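Local coordinates for bacteriorhodopsin (PDB 6EYU), which pumps protons inward across the membrane as a xenorhodopsin, a seven-helix retinal protein of the bacteriorhodopsin-like family, at residues A[121-131]-A[181-191]; A[40-48]-A[83-94]. One frame throughout, in Å; residues are numbered along the deposited sequence.

Interaction 1 (A[121-131]-A[181-191]); sequences AQAQGSITPYY and WYISGIDALPG. With RET (retinal), chain D.
Ala121 sets its CB against the outer corner of the Trp181 indole, 3.5 Å from CH2, while the CG of Pro190 lies beside the same methyl. Next along the helix, Gln122 lays its CG alongside the CB of Ala188; the extended chain beyond carries the amide past the contact, where its NE2 binds the backbone O of Asp70 and its OE1 meets the hydroxyl of Tyr74, which also pairs with the indole NE1 of Trp181. The backbones here are joined through water 1, which donates to Gln122 O and Ala188 O, 2.9 Å from each. Gly125, with positive phi, is the C-prime residue of a Schellman motif closing helix 101-124: Ser126 N bonds to Ala121 O at 3.1 Å, and the companion bond from Gly125 N to Gln122 O is weak. The turn made by this motif receives the Pro190 ring, whose CB faces the carbonyl carbon of Gly125 and whose CG lies 3.5 Å from Ser126 O. Ile127, its CG1 swung anti to the backbone N (chi1 -161°), sends CD1 inward to the edge of the Trp181 indole, in its plane, and to Tyr182 CE2 at 3.7 Å. Tyr130 completes an aromatic cluster with Trp181 and Tyr182. Its ring and the six-membered ring of Trp181 are nearly parallel, at 13°, but slid apart with centroids 5.0 Å from each other, so they scarcely overlap; the Tyr182 ring is tilted by 43° and meets Tyr130 obliquely. The hydroxyl of Tyr130 passes Tyr182 CB and bonds to Pro178 O. Both Tyr130 and Trp181 belong to the retinal pocket: Tyr130 CD2 approaches C3 of the retinal ring, and the methyl C17 sits over one indole face, 3.7 Å from Trp181 CG.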
loop_
_atom_site.group_PDB
_atom_site.type_symbol
_atom_site.label_atom_id
_atom_site.label_comp_id
_atom_site.label_asym_id
_atom_site.label_seq_id
_atom_site.Cartn_x
_atom_site.Cartn_y
_atom_site.Cartn_z
ATOM N N ALA A 121 4.759 2.732 -18.604
ATOM C CA ALA A 121 4.795 2.725 -20.061
ATOM C C ALA A 121 3.957 3.870 -20.622
ATOM O O ALA A 121 4.457 4.701 -21.381
ATOM C CB ALA A 121 4.295 1.392 -20.596
ATOM N N GLN A 122 2.701 3.947 -20.195
ATOM C CA GLN A 122 1.808 5.009 -20.647
ATOM C C GLN A 122 2.371 6.377 -20.278
ATOM O O GLN A 122 2.362 7.301 -21.090
ATOM C CB GLN A 122 0.416 4.839 -20.035
ATOM C CG GLN A 122 -0.628 5.777 -20.621
ATOM C CD GLN A 122 -1.976 5.651 -19.938
ATOM O OE1 GLN A 122 -2.555 4.567 -19.876
ATOM N NE2 GLN A 122 -2.497 6.771 -19.450
ATOM N N ALA A 123 2.818 6.511 -19.034
ATOM C CA ALA A 123 3.261 7.800 -18.516
ATOM C C ALA A 123 4.553 8.238 -19.199
ATOM O O ALA A 123 4.794 9.430 -19.383
ATOM C CB ALA A 123 3.458 7.722 -17.010
ATOM N N GLN A 124 5.349 7.264 -19.631
ATOM C CA GLN A 124 6.648 7.549 -20.233
ATOM C C GLN A 124 6.532 7.675 -21.749
ATOM O O GLN A 124 7.463 8.131 -22.414
ATOM C CB GLN A 124 7.650 6.448 -19.882
ATOM C CG GLN A 124 8.137 6.487 -18.442
ATOM C CD GLN A 124 9.195 5.439 -18.157
ATOM O OE1 GLN A 124 9.858 4.945 -19.069
ATOM N NE2 GLN A 124 9.354 5.090 -16.886
ATOM N N GLY A 125 5.434 7.167 -22.300
ATOM C CA GLY A 125 5.328 6.955 -23.739
ATOM C C GLY A 125 6.402 6.018 -24.256
ATOM O O GLY A 125 6.876 6.161 -25.383
ATOM N N SER A 126 6.776 5.047 -23.431
ATOM C CA SER A 126 7.853 4.122 -23.768
ATOM C C SER A 126 7.415 2.683 -23.520
ATOM O O SER A 126 6.741 2.392 -22.533
ATOM C CB SER A 126 9.098 4.434 -22.935
ATOM O OG SER A 126 10.162 3.557 -23.261
ATOM N N ILE A 127 7.839 1.778 -24.397
ATOM C CA ILE A 127 7.377 0.397 -24.349
ATOM C C ILE A 127 8.272 -0.451 -23.449
ATOM O O ILE A 127 7.997 -1.628 -23.221
ATOM C CB ILE A 127 7.348 -0.238 -25.752
ATOM C CG1 ILE A 127 6.448 -1.476 -25.755
ATOM C CG2 ILE A 127 8.755 -0.614 -26.193
ATOM C CD1 ILE A 127 4.978 -1.161 -25.583
ATOM N N THR A 128 9.362 0.140 -22.971
ATOM C CA THR A 128 10.373 -0.614 -22.241
ATOM C C THR A 128 9.760 -1.309 -21.029
ATOM O O THR A 128 9.871 -2.527 -20.888
ATOM C CB THR A 128 11.530 0.287 -21.772
ATOM O OG1 THR A 128 12.276 0.743 -22.906
ATOM C CG2 THR A 128 12.453 -0.474 -20.832
ATOM N N PRO A 129 9.089 -0.539 -20.157
ATOM C CA PRO A 129 8.543 -1.106 -18.926
ATOM C C PRO A 129 7.520 -2.203 -19.201
ATOM O O PRO A 129 7.510 -3.224 -18.514
ATOM C CB PRO A 129 7.870 0.095 -18.246
ATOM C CG PRO A 129 8.449 1.305 -18.899
ATOM C CD PRO A 129 8.762 0.888 -20.303
ATOM N N TYR A 130 6.736 -2.032 -20.261
ATOM C CA TYR A 130 5.802 -3.064 -20.697
ATOM C C TYR A 130 6.502 -4.417 -20.780
ATOM O O TYR A 130 5.935 -5.442 -20.403
ATOM C CB TYR A 130 5.204 -2.701 -22.058
ATOM C CG TYR A 130 4.391 -3.812 -22.688
ATOM C CD1 TYR A 130 4.968 -4.683 -23.603
ATOM C CD2 TYR A 130 3.016 -3.882 -22.499
ATOM C CE1 TYR A 130 4.214 -5.645 -24.249
ATOM C CE2 TYR A 130 2.254 -4.840 -23.139
ATOM C CZ TYR A 130 2.858 -5.722 -24.009
ATOM O OH TYR A 130 2.106 -6.687 -24.639
ATOM N N TYR A 131 7.767 -4.400 -21.189
ATOM C CA TYR A 131 8.500 -5.633 -21.453
ATOM C C TYR A 131 8.889 -6.321 -20.150
ATOM O O TYR A 131 8.777 -7.541 -20.025
ATOM C CB TYR A 131 9.752 -5.340 -22.282
ATOM C CG TYR A 131 9.476 -5.167 -23.758
ATOM C CD1 TYR A 131 8.529 -5.954 -24.400
ATOM C CD2 TYR A 131 10.046 -4.120 -24.470
ATOM C CE1 TYR A 131 8.195 -5.736 -25.723
ATOM C CE2 TYR A 131 9.727 -3.901 -25.796
ATOM C CZ TYR A 131 8.804 -4.712 -26.418
ATOM O OH TYR A 131 8.495 -4.508 -27.744
ATOM N N TRP A 181 -3.888 -4.452 -24.607
ATOM C CA TRP A 181 -3.186 -3.212 -24.295
ATOM C C TRP A 181 -2.259 -2.822 -25.440
ATOM O O TRP A 181 -2.242 -1.669 -25.872
ATOM C CB TRP A 181 -2.381 -3.372 -23.003
ATOM C CG TRP A 181 -1.846 -2.081 -22.455
ATOM C CD1 TRP A 181 -2.420 -1.307 -21.488
ATOM C CD2 TRP A 181 -0.538 -1.535 -22.677
ATOM N NE1 TRP A 181 -1.555 -0.311 -21.100
ATOM C CE2 TRP A 181 -0.398 -0.422 -21.824
ATOM C CE3 TRP A 181 0.538 -1.900 -23.492
ATOM C CZ2 TRP A 181 0.754 0.361 -21.803
ATOM C CZ3 TRP A 181 1.675 -1.113 -23.479
ATOM C CH2 TRP A 181 1.776 0.001 -22.637
ATOM N N TYR A 182 -1.583 -3.816 -26.009
ATOM C CA TYR A 182 -0.537 -3.565 -26.992
ATOM C C TYR A 182 -1.141 -3.167 -28.335
ATOM O O TYR A 182 -0.644 -2.263 -29.005
ATOM C CB TYR A 182 0.341 -4.806 -27.163
ATOM C CG TYR A 182 1.610 -4.551 -27.945
ATOM C CD1 TYR A 182 1.627 -4.670 -29.328
ATOM C CD2 TYR A 182 2.737 -4.034 -27.320
ATOM C CE1 TYR A 182 2.752 -4.339 -30.060
ATOM C CE2 TYR A 182 3.865 -3.697 -28.043
ATOM C CZ TYR A 182 3.864 -3.845 -29.414
ATOM O OH TYR A 182 4.992 -3.532 -30.137
ATOM N N ILE A 183 -2.220 -3.842 -28.720
ATOM C CA ILE A 183 -2.802 -3.653 -30.044
ATOM C C ILE A 183 -3.788 -2.489 -30.052
ATOM O O ILE A 183 -4.191 -2.015 -31.114
ATOM C CB ILE A 183 -3.529 -4.923 -30.530
ATOM C CG1 ILE A 183 -4.756 -5.205 -29.663
ATOM C CG2 ILE A 183 -2.585 -6.115 -30.514
ATOM C CD1 ILE A 183 -5.706 -6.216 -30.268
ATOM N N SER A 184 -4.107 -1.976 -28.868
ATOM C CA SER A 184 -5.007 -0.834 -28.751
ATOM C C SER A 184 -4.382 0.407 -29.377
ATOM O O SER A 184 -3.177 0.629 -29.272
ATOM C CB SER A 184 -5.341 -0.564 -27.282
ATOM O OG SER A 184 -5.808 0.762 -27.102
ATOM N N GLY A 185 -5.209 1.201 -30.051
ATOM C CA GLY A 185 -4.726 2.364 -30.784
ATOM C C GLY A 185 -5.015 3.660 -30.051
ATOM O O GLY A 185 -5.097 4.724 -30.662
ATOM N N ILE A 186 -5.166 3.567 -28.734
ATOM C CA ILE A 186 -5.157 4.748 -27.879
ATOM C C ILE A 186 -3.765 5.367 -27.834
ATOM O O ILE A 186 -2.791 4.701 -27.483
ATOM C CB ILE A 186 -5.597 4.406 -26.443
ATOM C CG1 ILE A 186 -7.107 4.161 -26.397
ATOM C CG2 ILE A 186 -5.218 5.529 -25.491
ATOM C CD1 ILE A 186 -7.573 3.461 -25.138
ATOM N N ASP A 187 -3.663 6.612 -28.287
ATOM C CA ASP A 187 -2.372 7.213 -28.601
ATOM C C ASP A 187 -1.458 7.187 -27.380
ATOM O O ASP A 187 -0.241 7.052 -27.507
ATOM C CB ASP A 187 -2.560 8.654 -29.079
ATOM C CG ASP A 187 -3.633 8.779 -30.142
ATOM O OD1 ASP A 187 -4.794 8.410 -29.863
ATOM O OD2 ASP A 187 -3.333 9.312 -31.231
ATOM N N ALA A 188 -2.061 7.232 -26.196
ATOM C CA ALA A 188 -1.312 7.425 -24.961
ATOM C C ALA A 188 -0.394 6.237 -24.688
ATOM O O ALA A 188 0.702 6.405 -24.152
ATOM C CB ALA A 188 -2.264 7.635 -23.795
ATOM N N LEU A 189 -0.881 5.033 -24.968
ATOM C CA LEU A 189 -0.129 3.821 -24.654
ATOM C C LEU A 189 0.613 3.288 -25.876
ATOM O O LEU A 189 0.065 3.253 -26.978
ATOM C CB LEU A 189 -1.049 2.741 -24.075
ATOM C CG LEU A 189 -2.362 2.450 -24.807
ATOM C CD1 LEU A 189 -2.200 1.266 -25.748
ATOM C CD2 LEU A 189 -3.474 2.183 -23.804
ATOM N N PRO A 190 1.892 2.926 -25.687
ATOM C CA PRO A 190 2.917 3.092 -26.715
ATOM C C PRO A 190 3.175 1.819 -27.516
ATOM O O PRO A 190 4.302 1.576 -27.945
ATOM C CB PRO A 190 4.161 3.457 -25.903
ATOM C CG PRO A 190 3.955 2.782 -24.593
ATOM C CD PRO A 190 2.475 2.840 -24.337
ATOM N N GLY A 191 2.132 1.021 -27.723
ATOM C CA GLY A 191 2.186 -0.066 -28.693
ATOM C C GLY A 191 2.583 0.424 -30.073
ATOM O O GLY A 191 2.277 1.555 -30.450
HETATM C C1 RET D . -0.373 -4.406 -18.308
HETATM C C2 RET D . 0.834 -3.487 -18.524
HETATM C C3 RET D . 1.766 -4.029 -19.607
HETATM C C4 RET D . 2.389 -5.346 -19.156
HETATM C C5 RET D . 1.332 -6.260 -18.536
HETATM C C6 RET D . 0.081 -5.865 -18.166
HETATM C C7 RET D . -0.841 -6.846 -17.626
HETATM C C8 RET D . -2.082 -6.478 -17.201
HETATM C C9 RET D . -2.933 -7.457 -16.572
HETATM C C10 RET D . -4.223 -7.128 -16.166
HETATM C C11 RET D . -5.160 -8.029 -15.615
HETATM C C12 RET D . -6.318 -7.356 -15.240
HETATM C C13 RET D . -7.409 -7.918 -14.541
HETATM C C14 RET D . -8.515 -7.125 -14.206
HETATM C C15 RET D . -9.604 -7.515 -13.433
HETATM C C16 RET D . -1.096 -4.014 -17.018
HETATM C C17 RET D . -1.331 -4.311 -19.497
HETATM C C18 RET D . 1.699 -7.732 -18.343
HETATM C C19 RET D . -2.427 -8.889 -16.389
HETATM C C20 RET D . -7.395 -9.403 -14.173
HETATM O O HOH W 1 2.600 8.563 -23.705
#

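Interaction 2 (A[40-48]-A[83-94]); sequences VPQKFGIIH and LILLALGLTAFH. With MUN ([(2~{S})-2,3-bis(oxidanyl)propyl] (~{E})-undec-2-enoate), chain O; MUN ([(2~{S})-2,3-bis(oxidanyl)propyl] (~{E})-undec-2-enoate), chain B; MUN ([(2~{S})-2,3-bis(oxidanyl)propyl] (~{E})-undec-2-enoate), chain M.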
loop_
_atom_site.group_PDB
_atom_site.type_symbol
_atom_site.label_atom_id
_atom_site.label_comp_id
_atom_site.label_asym_id
_atom_site.label_seq_id
_atom_site.Cartn_x
_atom_site.Cartn_y
_atom_site.Cartn_z
ATOM N N VAL A 40 -17.771 -22.223 2.800
ATOM C CA VAL A 40 -16.481 -21.763 2.303
ATOM C C VAL A 40 -15.968 -20.651 3.211
ATOM O O VAL A 40 -16.749 -19.820 3.675
ATOM C CB VAL A 40 -16.617 -21.197 0.876
ATOM C CG1 VAL A 40 -15.406 -20.349 0.519
ATOM C CG2 VAL A 40 -16.817 -22.319 -0.131
ATOM N N PRO A 41 -14.652 -20.631 3.472
ATOM C CA PRO A 41 -14.168 -19.697 4.480
ATOM C C PRO A 41 -14.495 -18.247 4.144
ATOM O O PRO A 41 -14.233 -17.793 3.030
ATOM C CB PRO A 41 -12.659 -19.928 4.465
ATOM C CG PRO A 41 -12.509 -21.361 4.084
ATOM C CD PRO A 41 -13.685 -21.711 3.209
ATOM N N GLN A 42 -14.952 -17.501 5.145
ATOM C CA GLN A 42 -15.473 -16.157 4.931
ATOM C C GLN A 42 -14.465 -15.302 4.170
ATOM O O GLN A 42 -14.841 -14.386 3.440
ATOM C CB GLN A 42 -15.803 -15.502 6.274
ATOM C CG GLN A 42 -16.608 -14.218 6.161
ATOM C CD GLN A 42 -17.936 -14.421 5.457
ATOM O OE1 GLN A 42 -18.652 -15.386 5.726
ATOM N NE2 GLN A 42 -18.292 -13.486 4.585
ATOM N N LYS A 43 -13.185 -15.624 4.327
ATOM C CA LYS A 43 -12.119 -14.798 3.772
ATOM C C LYS A 43 -12.237 -14.712 2.255
ATOM O O LYS A 43 -11.999 -13.659 1.664
ATOM C CB LYS A 43 -10.748 -15.362 4.158
ATOM C CG LYS A 43 -10.527 -16.807 3.740
ATOM C CD LYS A 43 -9.047 -17.156 3.716
ATOM C CE LYS A 43 -8.638 -17.942 4.951
ATOM N NZ LYS A 43 -8.430 -19.386 4.650
ATOM N N PHE A 44 -12.683 -15.802 1.638
ATOM C CA PHE A 44 -12.828 -15.852 0.189
ATOM C C PHE A 44 -13.905 -14.878 -0.280
ATOM O O PHE A 44 -13.692 -14.112 -1.220
ATOM C CB PHE A 44 -13.174 -17.272 -0.262
ATOM C CG PHE A 44 -12.009 -18.220 -0.222
ATOM C CD1 PHE A 44 -10.966 -18.083 -1.123
ATOM C CD2 PHE A 44 -11.859 -19.101 0.835
ATOM C CE1 PHE A 44 -9.837 -18.875 -1.026
ATOM C CE2 PHE A 44 -10.737 -19.903 0.934
ATOM C CZ PHE A 44 -9.730 -19.796 -0.003
ATOM N N GLY A 45 -14.992 -14.803 0.480
ATOM C CA GLY A 45 -16.009 -13.780 0.267
ATOM C C GLY A 45 -15.452 -12.376 0.396
ATOM O O GLY A 45 -15.721 -11.514 -0.441
ATOM N N ILE A 46 -14.733 -12.123 1.486
ATOM C CA ILE A 46 -14.120 -10.817 1.705
ATOM C C ILE A 46 -13.321 -10.402 0.476
ATOM O O ILE A 46 -13.527 -9.322 -0.078
ATOM C CB ILE A 46 -13.171 -10.831 2.918
ATOM C CG1 ILE A 46 -13.893 -11.362 4.158
ATOM C CG2 ILE A 46 -12.630 -9.434 3.180
ATOM C CD1 ILE A 46 -15.197 -10.653 4.456
ATOM N N ILE A 47 -12.422 -11.280 0.043
ATOM C CA ILE A 47 -11.429 -10.930 -0.962
ATOM C C ILE A 47 -12.097 -10.651 -2.304
ATOM O O ILE A 47 -11.774 -9.670 -2.975
ATOM C CB ILE A 47 -10.398 -12.059 -1.140
ATOM C CG1 ILE A 47 -9.445 -12.096 0.057
ATOM C CG2 ILE A 47 -9.617 -11.867 -2.431
ATOM C CD1 ILE A 47 -8.829 -13.455 0.304
ATOM N N HIS A 48 -13.095 -11.459 -2.642
ATOM C CA HIS A 48 -13.814 -11.298 -3.900
ATOM C C HIS A 48 -14.729 -10.078 -3.851
ATOM O O HIS A 48 -14.886 -9.369 -4.845
ATOM C CB HIS A 48 -14.633 -12.551 -4.215
ATOM C CG HIS A 48 -13.803 -13.721 -4.645
ATOM N ND1 HIS A 48 -13.083 -13.731 -5.821
ATOM C CD2 HIS A 48 -13.557 -14.908 -4.043
ATOM C CE1 HIS A 48 -12.474 -14.895 -5.950
ATOM N NE2 HIS A 48 -12.738 -15.625 -4.881
ATOM N N LEU A 83 -5.387 -9.279 -5.537
ATOM C CA LEU A 83 -6.403 -9.927 -4.717
ATOM C C LEU A 83 -6.930 -11.179 -5.408
ATOM O O LEU A 83 -7.007 -12.249 -4.802
ATOM C CB LEU A 83 -7.556 -8.963 -4.439
ATOM C CG LEU A 83 -7.221 -7.802 -3.501
ATOM C CD1 LEU A 83 -8.422 -6.884 -3.332
ATOM C CD2 LEU A 83 -6.748 -8.326 -2.153
ATOM N N ILE A 84 -7.230 -11.054 -6.695
ATOM C CA ILE A 84 -7.535 -12.210 -7.527
ATOM C C ILE A 84 -6.530 -13.332 -7.283
ATOM O O ILE A 84 -6.909 -14.495 -7.139
ATOM C CB ILE A 84 -7.521 -11.841 -9.023
ATOM C CG1 ILE A 84 -8.850 -11.192 -9.417
ATOM C CG2 ILE A 84 -7.263 -13.076 -9.872
ATOM C CD1 ILE A 84 -8.741 -10.246 -10.593
ATOM N N LEU A 85 -5.265 -12.959 -7.117
ATOM C CA LEU A 85 -4.195 -13.939 -6.963
ATOM C C LEU A 85 -4.104 -14.428 -5.522
ATOM O O LEU A 85 -3.848 -15.606 -5.274
ATOM C CB LEU A 85 -2.857 -13.338 -7.394
ATOM C CG LEU A 85 -2.670 -13.160 -8.902
ATOM C CD1 LEU A 85 -1.239 -12.754 -9.218
ATOM C CD2 LEU A 85 -3.045 -14.434 -9.644
ATOM N N LEU A 86 -4.313 -13.521 -4.573
ATOM C CA LEU A 86 -4.481 -13.907 -3.177
ATOM C C LEU A 86 -5.491 -15.043 -3.063
ATOM O O LEU A 86 -5.247 -16.039 -2.382
ATOM C CB LEU A 86 -4.952 -12.713 -2.343
ATOM C CG LEU A 86 -5.009 -12.967 -0.835
ATOM C CD1 LEU A 86 -3.656 -13.439 -0.324
ATOM C CD2 LEU A 86 -5.461 -11.720 -0.091
ATOM N N ALA A 87 -6.620 -14.889 -3.745
ATOM C CA ALA A 87 -7.668 -15.902 -3.739
ATOM C C ALA A 87 -7.140 -17.221 -4.294
ATOM O O ALA A 87 -7.343 -18.281 -3.701
ATOM C CB ALA A 87 -8.860 -15.426 -4.556
ATOM N N LEU A 88 -6.553 -17.159 -5.484
ATOM C CA LEU A 88 -5.910 -18.321 -6.088
ATOM C C LEU A 88 -4.949 -18.971 -5.097
ATOM O O LEU A 88 -5.043 -20.166 -4.818
ATOM C CB LEU A 88 -5.150 -17.903 -7.349
ATOM C CG LEU A 88 -5.026 -18.945 -8.463
ATOM C CD1 LEU A 88 -6.148 -19.969 -8.392
ATOM C CD2 LEU A 88 -5.011 -18.256 -9.819
ATOM N N GLY A 89 -4.039 -18.169 -4.553
ATOM C CA GLY A 89 -3.043 -18.666 -3.611
ATOM C C GLY A 89 -3.680 -19.350 -2.418
ATOM O O GLY A 89 -3.268 -20.440 -2.021
ATOM N N LEU A 90 -4.698 -18.711 -1.850
ATOM C CA LEU A 90 -5.340 -19.212 -0.643
ATOM C C LEU A 90 -6.141 -20.472 -0.941
ATOM O O LEU A 90 -6.144 -21.420 -0.155
ATOM C CB LEU A 90 -6.254 -18.141 -0.050
ATOM C CG LEU A 90 -5.495 -16.978 0.584
ATOM C CD1 LEU A 90 -6.436 -16.046 1.331
ATOM C CD2 LEU A 90 -4.414 -17.516 1.508
ATOM N N THR A 91 -6.774 -20.497 -2.109
ATOM C CA THR A 91 -7.394 -21.712 -2.616
ATOM C C THR A 91 -6.411 -22.876 -2.562
ATOM O O THR A 91 -6.720 -23.938 -2.021
ATOM C CB THR A 91 -7.868 -21.530 -4.069
ATOM O OG1 THR A 91 -8.695 -20.364 -4.164
ATOM C CG2 THR A 91 -8.651 -22.747 -4.530
ATOM N N ALA A 92 -5.245 -22.686 -3.171
ATOM C CA ALA A 92 -4.206 -23.707 -3.169
ATOM C C ALA A 92 -3.823 -24.079 -1.739
ATOM O O ALA A 92 -3.605 -25.250 -1.431
ATOM C CB ALA A 92 -2.985 -23.216 -3.932
ATOM N N PHE A 93 -3.711 -23.071 -0.880
ATOM C CA PHE A 93 -3.285 -23.286 0.498
ATOM C C PHE A 93 -4.359 -24.030 1.280
ATOM O O PHE A 93 -4.089 -24.599 2.339
ATOM C CB PHE A 93 -2.980 -21.948 1.174
ATOM C CG PHE A 93 -1.677 -21.339 0.744
ATOM C CD1 PHE A 93 -0.909 -21.942 -0.238
ATOM C CD2 PHE A 93 -1.209 -20.180 1.337
ATOM C CE1 PHE A 93 0.297 -21.394 -0.629
ATOM C CE2 PHE A 93 -0.003 -19.626 0.952
ATOM C CZ PHE A 93 0.752 -20.236 -0.031
ATOM N N HIS A 94 -5.576 -24.031 0.748
ATOM C CA HIS A 94 -6.758 -24.301 1.554
ATOM C C HIS A 94 -6.700 -25.701 2.157
ATOM O O HIS A 94 -7.100 -25.909 3.303
ATOM C CB HIS A 94 -8.022 -24.151 0.708
ATOM C CG HIS A 94 -9.289 -24.353 1.478
ATOM N ND1 HIS A 94 -9.603 -23.614 2.599
ATOM C CD2 HIS A 94 -10.272 -25.276 1.351
ATOM C CE1 HIS A 94 -10.754 -24.032 3.091
ATOM N NE2 HIS A 94 -11.182 -25.040 2.353
HETATM C CAR MUN O . -7.110 -2.252 -0.671
HETATM C CAQ MUN O . -8.613 -2.455 -0.475
HETATM C CAP MUN O . -8.848 -3.779 0.251
HETATM C CAO MUN O . -7.852 -4.817 -0.265
HETATM C CAN MUN O . -7.564 -5.827 0.843
HETATM C CAM MUN O . -8.766 -5.892 1.785
HETATM C CAK MUN O . -9.159 -7.354 1.982
HETATM C CAH MUN O . -7.893 -8.172 2.232
HETATM C CAF MUN O . -8.171 -9.234 3.297
HETATM C CAC MUN O . -7.632 -10.626 2.964
HETATM C CAA MUN O . -7.946 -11.715 3.991
HETATM O OAD MUN O . -8.863 -11.579 4.801
HETATM O OAB MUN O . -7.153 -12.817 3.917
HETATM C CAE MUN O . -6.289 -12.848 5.054
HETATM C CAG MUN O . -6.542 -14.132 5.846
HETATM O OAJ MUN O . -5.968 -15.242 5.152
HETATM C CAI MUN O . -5.903 -14.009 7.230
HETATM O OAL MUN O . -5.867 -15.295 7.854
HETATM C CAR MUN B . -19.087 -4.521 4.825
HETATM C CAQ MUN B . -17.679 -4.853 4.326
HETATM C CAP MUN B . -17.439 -6.355 4.466
HETATM C CAO MUN B . -18.137 -6.861 5.728
HETATM C CAN MUN B . -17.485 -8.168 6.178
HETATM C CAM MUN B . -18.547 -9.265 6.253
HETATM C CAK MUN B . -18.041 -10.391 7.155
HETATM C CAH MUN B . -19.093 -10.700 8.221
HETATM C CAF MUN B . -18.933 -12.148 8.684
HETATM C CAC MUN B . -18.565 -12.323 10.159
HETATM C CAA MUN B . -17.811 -13.611 10.495
HETATM O OAD MUN B . -17.668 -14.492 9.649
HETATM O OAB MUN B . -17.580 -13.802 11.821
HETATM C CAE MUN B . -18.222 -15.009 12.242
HETATM C CAG MUN B . -19.612 -14.684 12.793
HETATM O OAJ MUN B . -20.339 -13.916 11.830
HETATM C CAI MUN B . -20.363 -15.986 13.080
HETATM O OAL MUN B . -19.471 -16.928 13.680
HETATM C CAN MUN M . -1.553 -4.664 -2.965
HETATM C CAM MUN M . -2.865 -5.286 -2.484
HETATM C CAK MUN M . -2.628 -6.027 -1.165
HETATM C CAH MUN M . -3.742 -5.663 -0.180
HETATM C CAF MUN M . -3.658 -6.533 1.081
HETATM C CAC MUN M . -3.500 -8.044 0.876
HETATM C CAA MUN M . -3.040 -8.825 2.112
HETATM O OAD MUN M . -2.953 -8.271 3.210
HETATM O OAB MUN M . -2.921 -10.169 1.934
HETATM C CAE MUN M . -1.859 -10.667 2.755
HETATM C CAG MUN M . -2.403 -11.726 3.717
HETATM O OAJ MUN M . -3.764 -12.016 3.388
HETATM C CAI MUN M . -1.565 -13.002 3.597
HETATM O OAL MUN M . -1.832 -13.854 4.714
HETATM O O HOH W 2 -6.762 -21.062 2.850
#
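Ile47 lodges as a knob in the hole formed by Leu83, Leu86, Ala87 and Leu90. Its CG1 stands anti to the carbonyl carbon (chi1 -74°), and CD1 beyond it rests against both Leu86 CD2 and Leu90 CD1, 3.7 Å from the latter, while CG2 faces Leu83 O at 3.5 Å. With CG1, CG2 and CD1 gone, as in an alanine here, the hole would probably be left partly unfilled and Leu86 and Leu90 would lose an apolar partner. On the lipid side, Ile47 CG1 meets the acyl chain of a bound monoacylglycerol, at CAC. One turn earlier, Phe44 inserts ring-edge first: CE1 and CZ face the backbone of Leu90 and Thr91, with CE1 3.6 Å from Thr91 N. The neighbouring CE2 edge is turned toward the face of His94 in an offset edge-to-face pair, planes at 84°. Pro41 CG presses on His94 CE1. Lys43 runs its CD past Leu90 CD1, and its NZ donates to water 2 at 3.0 Å, which donates to Leu90 O. His48 rests obliquely on Ala87 CB, its NE2 bonded to OD2 of Asp220, whose OD1 pairs with Thr91 OG1; that hydroxyl also bonds to Ala87 O from above its carbonyl plane. The axes of 42-48 and 83-93 run antiparallel, 163° apart and 9.6 Å at closest, packing sequence-adjacent transmembrane helices 42-63 and 72-93 in the seven-helix rhodopsin bundle.

Interaction 2 closes before interaction 1 opens along the chain, and the two lie on opposite sides of its centre, their own centres 32 Å apart and nearest atoms about 15 Å apart, without touching. Helices 72-93 and 101-124, consecutive in sequence, connect them: the first contributes its C-terminal part to 40-48/83-94, the second its C-terminal end to 121-131/181-191. Interaction 1 lies at the ring end of retinal; segment 83-94 of interaction 2 also carries Ile84, which touches retinal from the face of its helix turned away from 40-48. Both contacts thus belong to one helical bundle, consistent with a single transmembrane domain built around retinal for proton transport.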